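Long-range contacts in enoyl-CoA hydratase/isomerase (PDB 3P5M), which probably binds acyl-CoA thioesters and acts on them as a hydratase or isomerase of the crotonase superfamily: residues 13-18 / 50-55; 93-98 / 113-118; 107-112 / 138-143. One frame throughout, in Å; residues are numbered along the deposited sequence.

Interaction 1 of 3, residues 13-18 / 50-55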
ATOM      1  N   ASP B  13      13.596 -26.309  25.324  1.00 36.47           N
ATOM      2  CA  ASP B  13      14.597 -26.011  24.307  1.00 37.06           C
ATOM      3  C   ASP B  13      15.302 -24.749  24.799  1.00 34.87           C
ATOM      4  O   ASP B  13      14.981 -23.653  24.368  1.00 33.97           O
ATOM      5  CB  ASP B  13      13.893 -25.791  22.950  1.00 36.77           C
ATOM      6  CG  ASP B  13      14.852 -25.435  21.795  1.00 41.02           C
ATOM      7  OD1 ASP B  13      16.071 -25.240  21.991  1.00 43.89           O
ATOM      8  OD2 ASP B  13      14.353 -25.342  20.652  1.00 44.69           O
ATOM      9  N   GLY B  14      16.249 -24.911  25.716  1.00 35.07           N
ATOM     10  CA  GLY B  14      16.993 -23.790  26.289  1.00 33.12           C
ATOM     11  C   GLY B  14      16.061 -22.993  27.186  1.00 30.67           C
ATOM     12  O   GLY B  14      15.383 -23.553  28.042  1.00 30.62           O
ATOM     13  N   ALA B  15      15.987 -21.691  26.957  1.00 28.24           N
ATOM     14  CA  ALA B  15      15.095 -20.854  27.744  1.00 26.19           C
ATOM     15  C   ALA B  15      13.677 -20.763  27.173  1.00 23.66           C
ATOM     16  O   ALA B  15      12.848 -19.995  27.671  1.00 23.85           O
ATOM     17  CB  ALA B  15      15.699 -19.494  27.925  1.00 26.82           C
ATOM     18  N   VAL B  16      13.379 -21.568  26.158  1.00 20.65           N
ATOM     19  CA  VAL B  16      12.059 -21.554  25.531  1.00 18.25           C
ATOM     20  C   VAL B  16      11.249 -22.786  25.908  1.00 19.13           C
ATOM     21  O   VAL B  16      11.758 -23.916  25.812  1.00 20.26           O
ATOM     22  CB  VAL B  16      12.153 -21.519  23.960  1.00 18.60           C
ATOM     23  CG1 VAL B  16      10.763 -21.627  23.320  1.00 13.54           C
ATOM     24  CG2 VAL B  16      12.909 -20.275  23.465  1.00 16.14           C
ATOM     25  N   LEU B  17       9.989 -22.574  26.311  1.00 16.92           N
ATOM     26  CA  LEU B  17       9.053 -23.678  26.487  1.00 17.18           C
ATOM     27  C   LEU B  17       8.286 -23.820  25.177  1.00 16.29           C
ATOM     28  O   LEU B  17       7.552 -22.900  24.799  1.00 14.79           O
ATOM     29  CB  LEU B  17       8.039 -23.434  27.633  1.00 16.31           C
ATOM     30  CG  LEU B  17       7.041 -24.561  27.937  1.00 18.83           C
ATOM     31  CD1 LEU B  17       7.762 -25.832  28.428  1.00 20.35           C
ATOM     32  CD2 LEU B  17       5.980 -24.138  28.983  1.00 16.06           C
ATOM     33  N   ARG B  18       8.440 -24.962  24.507  1.00 15.69           N
ATOM     34  CA  ARG B  18       7.676 -25.224  23.276  1.00 16.23           C
ATOM     35  C   ARG B  18       6.415 -26.042  23.550  1.00 16.12           C
ATOM     36  O   ARG B  18       6.476 -27.191  23.985  1.00 16.56           O
ATOM     37  CB  ARG B  18       8.520 -25.906  22.196  1.00 16.70           C
ATOM     38  CG  ARG B  18       9.826 -25.221  21.902  1.00 19.50           C
ATOM     39  CD  ARG B  18      10.699 -26.057  20.957  1.00 25.06           C
ATOM     40  NE  ARG B  18      11.684 -25.198  20.297  1.00 30.22           N
ATOM     41  CZ  ARG B  18      11.558 -24.686  19.072  1.00 30.09           C
ATOM     42  NH1 ARG B  18      10.505 -24.963  18.318  1.00 27.22           N
ATOM     43  NH2 ARG B  18      12.517 -23.911  18.591  1.00 32.48           N
ATOM     44  N   SER B  50      13.637 -21.632  34.358  1.00 24.24           N
ATOM     45  CA  SER B  50      14.412 -21.873  33.120  1.00 23.52           C
ATOM     46  C   SER B  50      13.688 -21.293  31.884  1.00 22.42           C
ATOM     47  O   SER B  50      14.317 -21.024  30.863  1.00 22.27           O
ATOM     48  CB  SER B  50      14.736 -23.372  32.927  1.00 23.30           C
ATOM     49  OG  SER B  50      13.552 -24.135  32.692  1.00 24.29           O
ATOM     50  N   VAL B  51      12.373 -21.100  32.008  1.00 20.88           N
ATOM     51  CA  VAL B  51      11.525 -20.650  30.902  1.00 19.47           C
ATOM     52  C   VAL B  51      11.480 -19.119  30.860  1.00 18.61           C
ATOM     53  O   VAL B  51      10.992 -18.459  31.797  1.00 18.04           O
ATOM     54  CB  VAL B  51      10.099 -21.226  31.010  1.00 19.41           C
ATOM     55  CG1 VAL B  51       9.211 -20.675  29.906  1.00 18.21           C
ATOM     56  CG2 VAL B  51      10.139 -22.749  30.959  1.00 19.39           C
ATOM     57  N   ARG B  52      12.028 -18.569  29.787  1.00 17.38           N
ATOM     58  CA  ARG B  52      11.979 -17.126  29.549  1.00 17.18           C
ATOM     59  C   ARG B  52      11.027 -16.703  28.409  1.00 16.02           C
ATOM     60  O   ARG B  52      10.821 -15.521  28.175  1.00 16.94           O
ATOM     61  CB  ARG B  52      13.382 -16.596  29.305  1.00 16.75           C
ATOM     62  CG  ARG B  52      14.103 -16.321  30.611  1.00 19.12           C
ATOM     63  CD  ARG B  52      15.534 -16.129  30.371  1.00 18.43           C
ATOM     64  NE  ARG B  52      15.852 -14.763  29.986  1.00 19.77           N
ATOM     65  CZ  ARG B  52      17.044 -14.406  29.517  1.00 18.39           C
ATOM     66  NH1 ARG B  52      18.001 -15.327  29.393  1.00 17.93           N
ATOM     67  NH2 ARG B  52      17.279 -13.152  29.165  1.00 16.58           N
ATOM     68  N   ALA B  53      10.508 -17.663  27.664  1.00 15.64           N
ATOM     69  CA  ALA B  53       9.562 -17.387  26.579  1.00 14.73           C
ATOM     70  C   ALA B  53       8.832 -18.669  26.273  1.00 14.39           C
ATOM     71  O   ALA B  53       9.368 -19.742  26.467  1.00 14.19           O
ATOM     72  CB  ALA B  53      10.250 -16.828  25.328  1.00 13.87           C
ATOM     73  N   VAL B  54       7.593 -18.547  25.808  1.00 14.39           N
ATOM     74  CA  VAL B  54       6.793 -19.697  25.433  1.00 14.29           C
ATOM     75  C   VAL B  54       6.545 -19.618  23.920  1.00 14.85           C
ATOM     76  O   VAL B  54       6.214 -18.551  23.415  1.00 13.42           O
ATOM     77  CB  VAL B  54       5.455 -19.685  26.207  1.00 14.36           C
ATOM     78  CG1 VAL B  54       4.540 -20.772  25.705  1.00 14.83           C
ATOM     79  CG2 VAL B  54       5.710 -19.831  27.740  1.00 14.68           C
ATOM     80  N   LEU B  55       6.737 -20.741  23.212  1.00 15.06           N
ATOM     81  CA  LEU B  55       6.431 -20.826  21.789  1.00 14.41           C
ATOM     82  C   LEU B  55       5.234 -21.717  21.641  1.00 14.91           C
ATOM     83  O   LEU B  55       5.216 -22.832  22.179  1.00 16.51           O
ATOM     84  CB  LEU B  55       7.601 -21.427  20.996  1.00 14.96           C
ATOM     85  CG  LEU B  55       7.364 -21.775  19.508  1.00 13.30           C
ATOM     86  CD1 LEU B  55       6.990 -20.564  18.637  1.00 12.90           C
ATOM     87  CD2 LEU B  55       8.518 -22.527  18.908  1.00 15.92           C
TER
HETATM   88  O   HOH W   1      13.147 -23.645  29.368  1.00 37.46           O
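Arg18 and Leu55 share one face of the sheet, and their torsions bring the ends together: Leu55 has CG opposite its backbone N (chi1 171°), whereas Arg18 has it opposite its carbonyl carbon (chi1 -51°). The two side chains then run side by side, with Leu55 CD2 over one face of the guanidinium, 3.2 Å from Arg18 NH1. Arginine suits this place because the flat face of its guanidinium can lie against the Leu55 methyl while Arg18 NE serves Asp13 OD2 at 2.7 Å. That salt bridge uses the anti lone pair of the carboxylate oxygen, which lies 27° out of the guanidinium plane, and it spans the type II' turn from Asp13 to Val16, where Gly14 accepts the positive phi. A water bound to Gly14 O also gives a weak bond to Ser50 O.

The backbones pair in parallel. Leu17 N donates to Ala53 O at 2.9 Å and Leu55 N to Leu17 O at 2.8 Å. Where the pairing starts, Ala15 O takes a short bond from Arg52 N (2.7 Å) and a weak one from Ala53 N. Leu17 CB rests on Val51 CG1 (3.8 Å), and Val16 CG1 meets Leu55 CB.

Strands 16-21 and 53-58 thus close a beta-alpha-beta unit: helix 32-47 covers Leu17, Val51 and Val54, helix 183-195 covers Val16, Arg18 and Leu55, and strand 8-13 continues the sheet beside Leu17.

Interaction 2 of 3, residues 93-98 / 113-118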
ATOM      1  N   LYS B  93       5.438 -13.568  31.053  1.00 12.68           N
ATOM      2  CA  LYS B  93       6.509 -13.951  30.145  1.00 12.68           C
ATOM      3  C   LYS B  93       5.994 -13.927  28.721  1.00 11.72           C
ATOM      4  O   LYS B  93       4.802 -14.197  28.477  1.00 12.34           O
ATOM      5  CB  LYS B  93       6.991 -15.369  30.487  1.00 12.98           C
ATOM      6  CG  LYS B  93       7.711 -15.456  31.830  1.00 13.76           C
ATOM      7  CD  LYS B  93       8.105 -16.899  32.214  1.00 13.09           C
ATOM      8  CE  LYS B  93       8.707 -16.944  33.641  1.00 13.68           C
ATOM      9  NZ  LYS B  93       9.378 -18.254  33.948  1.00 14.13           N
ATOM     10  N   PRO B  94       6.857 -13.563  27.775  1.00 11.10           N
ATOM     11  CA  PRO B  94       6.396 -13.456  26.395  1.00 11.04           C
ATOM     12  C   PRO B  94       5.970 -14.806  25.798  1.00 11.08           C
ATOM     13  O   PRO B  94       6.616 -15.831  26.043  1.00 10.87           O
ATOM     14  CB  PRO B  94       7.615 -12.884  25.646  1.00 11.20           C
ATOM     15  CG  PRO B  94       8.788 -13.172  26.573  1.00 12.14           C
ATOM     16  CD  PRO B  94       8.250 -13.096  27.940  1.00 10.34           C
ATOM     17  N   VAL B  95       4.856 -14.788  25.065  1.00 10.48           N
ATOM     18  CA  VAL B  95       4.280 -15.994  24.446  1.00 10.45           C
ATOM     19  C   VAL B  95       4.232 -15.680  22.949  1.00 10.85           C
ATOM     20  O   VAL B  95       3.631 -14.661  22.548  1.00  9.13           O
ATOM     21  CB  VAL B  95       2.834 -16.272  24.956  1.00 10.42           C
ATOM     22  CG1 VAL B  95       2.254 -17.537  24.348  1.00 10.07           C
ATOM     23  CG2 VAL B  95       2.813 -16.415  26.499  1.00 12.04           C
ATOM     24  N   ILE B  96       4.881 -16.529  22.148  1.00 11.16           N
ATOM     25  CA  ILE B  96       4.915 -16.354  20.704  1.00 11.75           C
ATOM     26  C   ILE B  96       4.151 -17.451  19.993  1.00 11.86           C
ATOM     27  O   ILE B  96       4.402 -18.637  20.211  1.00 12.29           O
ATOM     28  CB  ILE B  96       6.388 -16.265  20.188  1.00 12.98           C
ATOM     29  CG1 ILE B  96       7.039 -15.022  20.751  1.00 11.21           C
ATOM     30  CG2 ILE B  96       6.479 -16.250  18.656  1.00 12.85           C
ATOM     31  CD1 ILE B  96       8.286 -15.333  21.394  1.00 15.93           C
ATOM     32  N   ALA B  97       3.206 -17.045  19.141  1.00 11.03           N
ATOM     33  CA  ALA B  97       2.543 -17.978  18.243  1.00 10.56           C
ATOM     34  C   ALA B  97       3.291 -18.047  16.895  1.00 10.54           C
ATOM     35  O   ALA B  97       3.454 -17.047  16.228  1.00  9.49           O
ATOM     36  CB  ALA B  97       1.061 -17.574  18.055  1.00 10.15           C
ATOM     37  N   GLY B  98       3.779 -19.226  16.513  1.00  9.67           N
ATOM     38  CA  GLY B  98       4.271 -19.405  15.160  1.00 10.07           C
ATOM     39  C   GLY B  98       3.113 -20.038  14.427  1.00 10.33           C
ATOM     40  O   GLY B  98       2.757 -21.175  14.690  1.00 10.88           O
ATOM     41  N   ALA B 113      -4.251 -14.082  21.205  1.00 11.30           N
ATOM     42  CA  ALA B 113      -3.980 -13.850  22.619  1.00 10.29           C
ATOM     43  C   ALA B 113      -2.465 -13.698  22.903  1.00 10.12           C
ATOM     44  O   ALA B 113      -2.066 -13.069  23.892  1.00  8.71           O
ATOM     45  CB  ALA B 113      -4.574 -14.975  23.462  1.00 10.09           C
ATOM     46  N   CYS B 114      -1.627 -14.234  22.019  1.00  9.74           N
ATOM     47  CA  CYS B 114      -0.180 -14.207  22.242  1.00 10.57           C
ATOM     48  C   CYS B 114       0.400 -12.802  22.085  1.00 10.42           C
ATOM     49  O   CYS B 114      -0.184 -11.942  21.431  1.00  8.51           O
ATOM     50  CB  CYS B 114       0.528 -15.193  21.306  1.00 11.06           C
ATOM     51  SG  CYS B 114      -0.048 -16.877  21.544  1.00 11.27           S
ATOM     52  N   ASP B 115       1.552 -12.580  22.694  1.00  9.59           N
ATOM     53  CA  ASP B 115       2.238 -11.288  22.577  1.00 10.09           C
ATOM     54  C   ASP B 115       2.788 -10.955  21.202  1.00  9.66           C
ATOM     55  O   ASP B 115       2.754  -9.819  20.797  1.00 10.57           O
ATOM     56  CB  ASP B 115       3.330 -11.215  23.621  1.00  9.91           C
ATOM     57  CG  ASP B 115       2.782 -11.514  24.978  1.00 11.21           C
ATOM     58  OD1 ASP B 115       1.955 -10.690  25.415  1.00 11.47           O
ATOM     59  OD2 ASP B 115       3.132 -12.554  25.554  1.00 11.45           O
ATOM     60  N   LEU B 116       3.295 -11.948  20.495  1.00  9.41           N
ATOM     61  CA  LEU B 116       3.805 -11.765  19.145  1.00  8.71           C
ATOM     62  C   LEU B 116       3.286 -12.939  18.368  1.00  8.63           C
ATOM     63  O   LEU B 116       3.134 -14.017  18.936  1.00 10.26           O
ATOM     64  CB  LEU B 116       5.336 -11.777  19.157  1.00  8.29           C
ATOM     65  CG  LEU B 116       6.041 -10.734  20.034  1.00  9.42           C
ATOM     66  CD1 LEU B 116       7.520 -11.035  20.111  1.00  9.55           C
ATOM     67  CD2 LEU B 116       5.788  -9.287  19.511  1.00  8.30           C
ATOM     68  N   VAL B 117       2.971 -12.732  17.093  1.00  8.72           N
ATOM     69  CA  VAL B 117       2.535 -13.823  16.196  1.00  8.17           C
ATOM     70  C   VAL B 117       3.426 -13.750  14.970  1.00  8.21           C
ATOM     71  O   VAL B 117       3.569 -12.678  14.376  1.00  9.17           O
ATOM     72  CB  VAL B 117       1.058 -13.665  15.756  1.00  8.10           C
ATOM     73  CG1 VAL B 117       0.679 -14.709  14.664  1.00  8.14           C
ATOM     74  CG2 VAL B 117       0.115 -13.763  17.000  1.00  8.08           C
ATOM     75  N   VAL B 118       4.040 -14.875  14.618  1.00  8.29           N
ATOM     76  CA  VAL B 118       4.890 -14.979  13.427  1.00  8.36           C
ATOM     77  C   VAL B 118       4.159 -15.893  12.446  1.00  8.37           C
ATOM     78  O   VAL B 118       3.994 -17.105  12.685  1.00  8.44           O
ATOM     79  CB  VAL B 118       6.321 -15.538  13.765  1.00  8.48           C
ATOM     80  CG1 VAL B 118       7.184 -15.570  12.506  1.00  8.55           C
ATOM     81  CG2 VAL B 118       7.045 -14.695  14.871  1.00  8.48           C
TER
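Cys114 SG sits in the notch between Val95 and Ala97, 3.7 Å from both Val95 CG1 and Ala97 CB. The thiol is slim enough for this dip; its chi1 of -59°, with SG opposite the carbonyl carbon, turns the sulfur onto these two side chains, and Cys114 CB lies 3.4 Å from Val95 O. The single methyl of Ala97 keeps this spot shallow. That methyl also receives the bump of Val117 CG2, and the low profile suits the face on which helix 106-113 packs.

On the other face of the sheet the bumps are larger. Ile96 lies alongside both Leu116 and Val118, all three pointing the same way: Ile96 CG1 leans on Leu116 CB at 4.0 Å, while Ile96 CG2 touches Val118 CG2 at 4.1 Å. The two branches of isoleucine thus serve two neighbours, and helix 183-195 closes over Ile96, Leu116 and Val118.

At the start of the pairing a side-chain carboxylate takes the acceptor's place. Asp115 OD2 accepts from Val95 N at 2.9 Å through its anti lone pair, and the same oxygen forms a salt bridge with Lys206, which probably stabilises the negative charge of this buried carboxylate. Val95 O meanwhile takes two weak bonds, from Asp115 N and Leu116 N. Further along the pairing becomes regular: Ala97 N donates to Leu116 O, and Val118 N to Ala97 O at 2.8 Å and nearly straight (172°).

Two adjacent parallel strands, 95-99 and 116-119, joined through strand 102-104 and helix 106-113, form part of the central sheet characteristic of the crotonase fold.

Interaction 3 of 3, residues 107-112 / 138-143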
ATOM      1  N   GLY B 107      -8.866 -21.236  17.158  1.00  9.79           N
ATOM      2  CA  GLY B 107      -7.460 -21.174  16.695  1.00  9.39           C
ATOM      3  C   GLY B 107      -6.995 -19.757  16.398  1.00  8.80           C
ATOM      4  O   GLY B 107      -5.821 -19.415  16.582  1.00  8.44           O
ATOM      5  N   CYS B 108      -7.910 -18.930  15.925  1.00  9.25           N
ATOM      6  CA  CYS B 108      -7.620 -17.526  15.733  1.00  9.57           C
ATOM      7  C   CYS B 108      -7.487 -16.819  17.089  1.00 10.03           C
ATOM      8  O   CYS B 108      -6.484 -16.133  17.368  1.00  9.14           O
ATOM      9  CB  CYS B 108      -8.714 -16.868  14.855  1.00 10.70           C
ATOM     10  SG  CYS B 108      -8.387 -15.129  14.456  1.00 12.56           S
ATOM     11  N   SER B 109      -8.499 -16.981  17.940  1.00  9.68           N
ATOM     12  CA  SER B 109      -8.466 -16.417  19.278  1.00  9.87           C
ATOM     13  C   SER B 109      -7.127 -16.747  19.981  1.00 10.48           C
ATOM     14  O   SER B 109      -6.506 -15.862  20.586  1.00  8.79           O
ATOM     15  CB  SER B 109      -9.623 -16.985  20.092  1.00 10.69           C
ATOM     16  OG  SER B 109     -10.859 -16.844  19.399  1.00 11.14           O
ATOM     17  N   LEU B 110      -6.701 -18.016  19.884  1.00  9.66           N
ATOM     18  CA  LEU B 110      -5.479 -18.526  20.527  1.00 10.18           C
ATOM     19  C   LEU B 110      -4.202 -17.775  20.078  1.00 10.05           C
ATOM     20  O   LEU B 110      -3.385 -17.314  20.910  1.00  9.93           O
ATOM     21  CB  LEU B 110      -5.327 -20.015  20.180  1.00  9.96           C
ATOM     22  CG  LEU B 110      -4.206 -20.872  20.758  1.00  9.87           C
ATOM     23  CD1 LEU B 110      -4.270 -20.865  22.262  1.00  8.69           C
ATOM     24  CD2 LEU B 110      -4.480 -22.289  20.260  1.00 13.83           C
ATOM     25  N   ALA B 111      -4.012 -17.714  18.766  1.00  9.63           N
ATOM     26  CA  ALA B 111      -2.852 -17.042  18.174  1.00  9.88           C
ATOM     27  C   ALA B 111      -2.878 -15.585  18.634  1.00 10.42           C
ATOM     28  O   ALA B 111      -1.877 -15.051  19.105  1.00 10.56           O
ATOM     29  CB  ALA B 111      -2.928 -17.115  16.659  1.00 10.08           C
ATOM     30  N   LEU B 112      -4.039 -14.952  18.549  1.00 10.79           N
ATOM     31  CA  LEU B 112      -4.133 -13.501  18.836  1.00 12.21           C
ATOM     32  C   LEU B 112      -4.051 -13.127  20.319  1.00 12.11           C
ATOM     33  O   LEU B 112      -3.749 -11.980  20.672  1.00 15.05           O
ATOM     34  CB  LEU B 112      -5.371 -12.897  18.172  1.00 11.99           C
ATOM     35  CG  LEU B 112      -5.483 -13.117  16.665  1.00 13.85           C
ATOM     36  CD1 LEU B 112      -6.619 -12.294  16.080  1.00 14.20           C
ATOM     37  CD2 LEU B 112      -4.172 -12.756  15.941  1.00 16.50           C
ATOM     38  N   GLY B 138     -13.520 -17.663  22.902  1.00 12.68           N
ATOM     39  CA  GLY B 138     -12.183 -17.431  23.428  1.00  9.76           C
ATOM     40  C   GLY B 138     -12.006 -16.020  23.929  1.00  9.17           C
ATOM     41  O   GLY B 138     -11.022 -15.729  24.594  1.00  9.83           O
ATOM     42  N   GLY B 139     -12.964 -15.145  23.635  1.00  8.49           N
ATOM     43  CA  GLY B 139     -12.821 -13.720  23.853  1.00  8.40           C
ATOM     44  C   GLY B 139     -12.269 -13.033  22.590  1.00  8.29           C
ATOM     45  O   GLY B 139     -11.818 -11.895  22.663  1.00  8.22           O
ATOM     46  N   ALA B 140     -12.314 -13.708  21.436  1.00  8.29           N
ATOM     47  CA  ALA B 140     -12.051 -13.055  20.137  1.00  8.92           C
ATOM     48  C   ALA B 140     -12.759 -11.682  19.975  1.00  9.70           C
ATOM     49  O   ALA B 140     -12.193 -10.734  19.391  1.00  8.43           O
ATOM     50  CB  ALA B 140     -12.438 -13.991  18.959  1.00 10.03           C
ATOM     51  N   SER B 141     -13.982 -11.555  20.502  1.00  9.72           N
ATOM     52  CA  SER B 141     -14.756 -10.314  20.250  1.00 10.85           C
ATOM     53  C   SER B 141     -14.123  -9.113  20.945  1.00 10.99           C
ATOM     54  O   SER B 141     -14.277  -7.997  20.492  1.00 12.17           O
ATOM     55  CB  SER B 141     -16.223 -10.441  20.678  1.00  9.86           C
ATOM     56  OG  SER B 141     -16.798 -11.628  20.152  1.00 10.54           O
ATOM     57  N   ALA B 142     -13.419  -9.352  22.046  1.00 11.14           N
ATOM     58  CA  ALA B 142     -12.678  -8.285  22.741  1.00 10.76           C
ATOM     59  C   ALA B 142     -11.275  -8.135  22.203  1.00 10.42           C
ATOM     60  O   ALA B 142     -10.770  -7.013  22.167  1.00 11.09           O
ATOM     61  CB  ALA B 142     -12.617  -8.556  24.249  1.00 10.99           C
ATOM     62  N   LEU B 143     -10.639  -9.229  21.772  1.00  9.51           N
ATOM     63  CA  LEU B 143      -9.255  -9.149  21.264  1.00  8.99           C
ATOM     64  C   LEU B 143      -9.170  -8.426  19.929  1.00  8.30           C
ATOM     65  O   LEU B 143      -8.430  -7.468  19.786  1.00  8.21           O
ATOM     66  CB  LEU B 143      -8.604 -10.539  21.092  1.00  9.21           C
ATOM     67  CG  LEU B 143      -8.408 -11.429  22.336  1.00  9.38           C
ATOM     68  CD1 LEU B 143      -8.014 -12.837  21.932  1.00 12.37           C
ATOM     69  CD2 LEU B 143      -7.313 -10.816  23.188  1.00  8.11           C
TER
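Peptide planes are the flat groups here, and Leu143 meets the one that follows Ser109 at its oxygen end rather than over a face: Leu143 CD1 lies 3.6 Å from Ser109 O. The contact packs helix 106-113, whose start in crotonase relatives helps line the oxyanion hole, against a glycine-rich turn that Glu224 grips twice, through Gly139 N and Ser141 OG.

Between the helices the fit depends on small residues. Ser109 turns OG opposite its carbonyl carbon (chi1 -51°), which brings Ser109 OG to 3.3 Å from Ala140 CB. Ser109 CB meanwhile faces the bare CA of Gly138 at 4.2 Å, a place for a residue without a side chain, and the positive phi of Gly138 favours glycine as well. Gly139, also at positive phi, takes the N-cap position of helix 140-143, and its carbonyl O accepts from both Ala142 N and Leu143 N, so one oxygen gathers two bonds at the start of this short helix.

Leu143 supplies the longest reach. Its CD1 extends past Ser109 to the end of the neighbouring helix, where Leu143 CD1 is 4.3 Å from Leu112 C. Leucine gives the length needed here, since the CA atoms of Leu112 and Leu143 stand 7.1 Å apart. Arg150 of the second subunit packs on Leu143 and donates to Leu112 O, so the subunit interface borders this spot.

Apolar carbons set against a serine and a backbone carbonyl make this a contact of shape: no polar bond joins the two segments, and the buried hydroxyl of Ser109 is satisfied just outside them, by a hydrogen bond with the backbone Asp137 O.

Overall arrangement
The three contacts step from near the edge of the sheet inward to the helix beside it, from about 19 Å to about 5 Å from the chain's centre. Centres of interactions 1 and 2, and of 2 and 3, are about 12 Å apart, those of 1 and 3 about 23 Å. Interactions 1 and 2 share one sheet, because strands 53-58 and 95-99 are neighbours: Val54 O lies 2.7 Å from Ile96 N. Interaction 1 closes before the others open, whereas the segments of interactions 2 and 3 alternate, helix 106-113 leading into strand 116-119. Ala111 packs on Ala97 and Val117. Interactions 2 and 3 both touch the second subunit, which ties this region to the assembly.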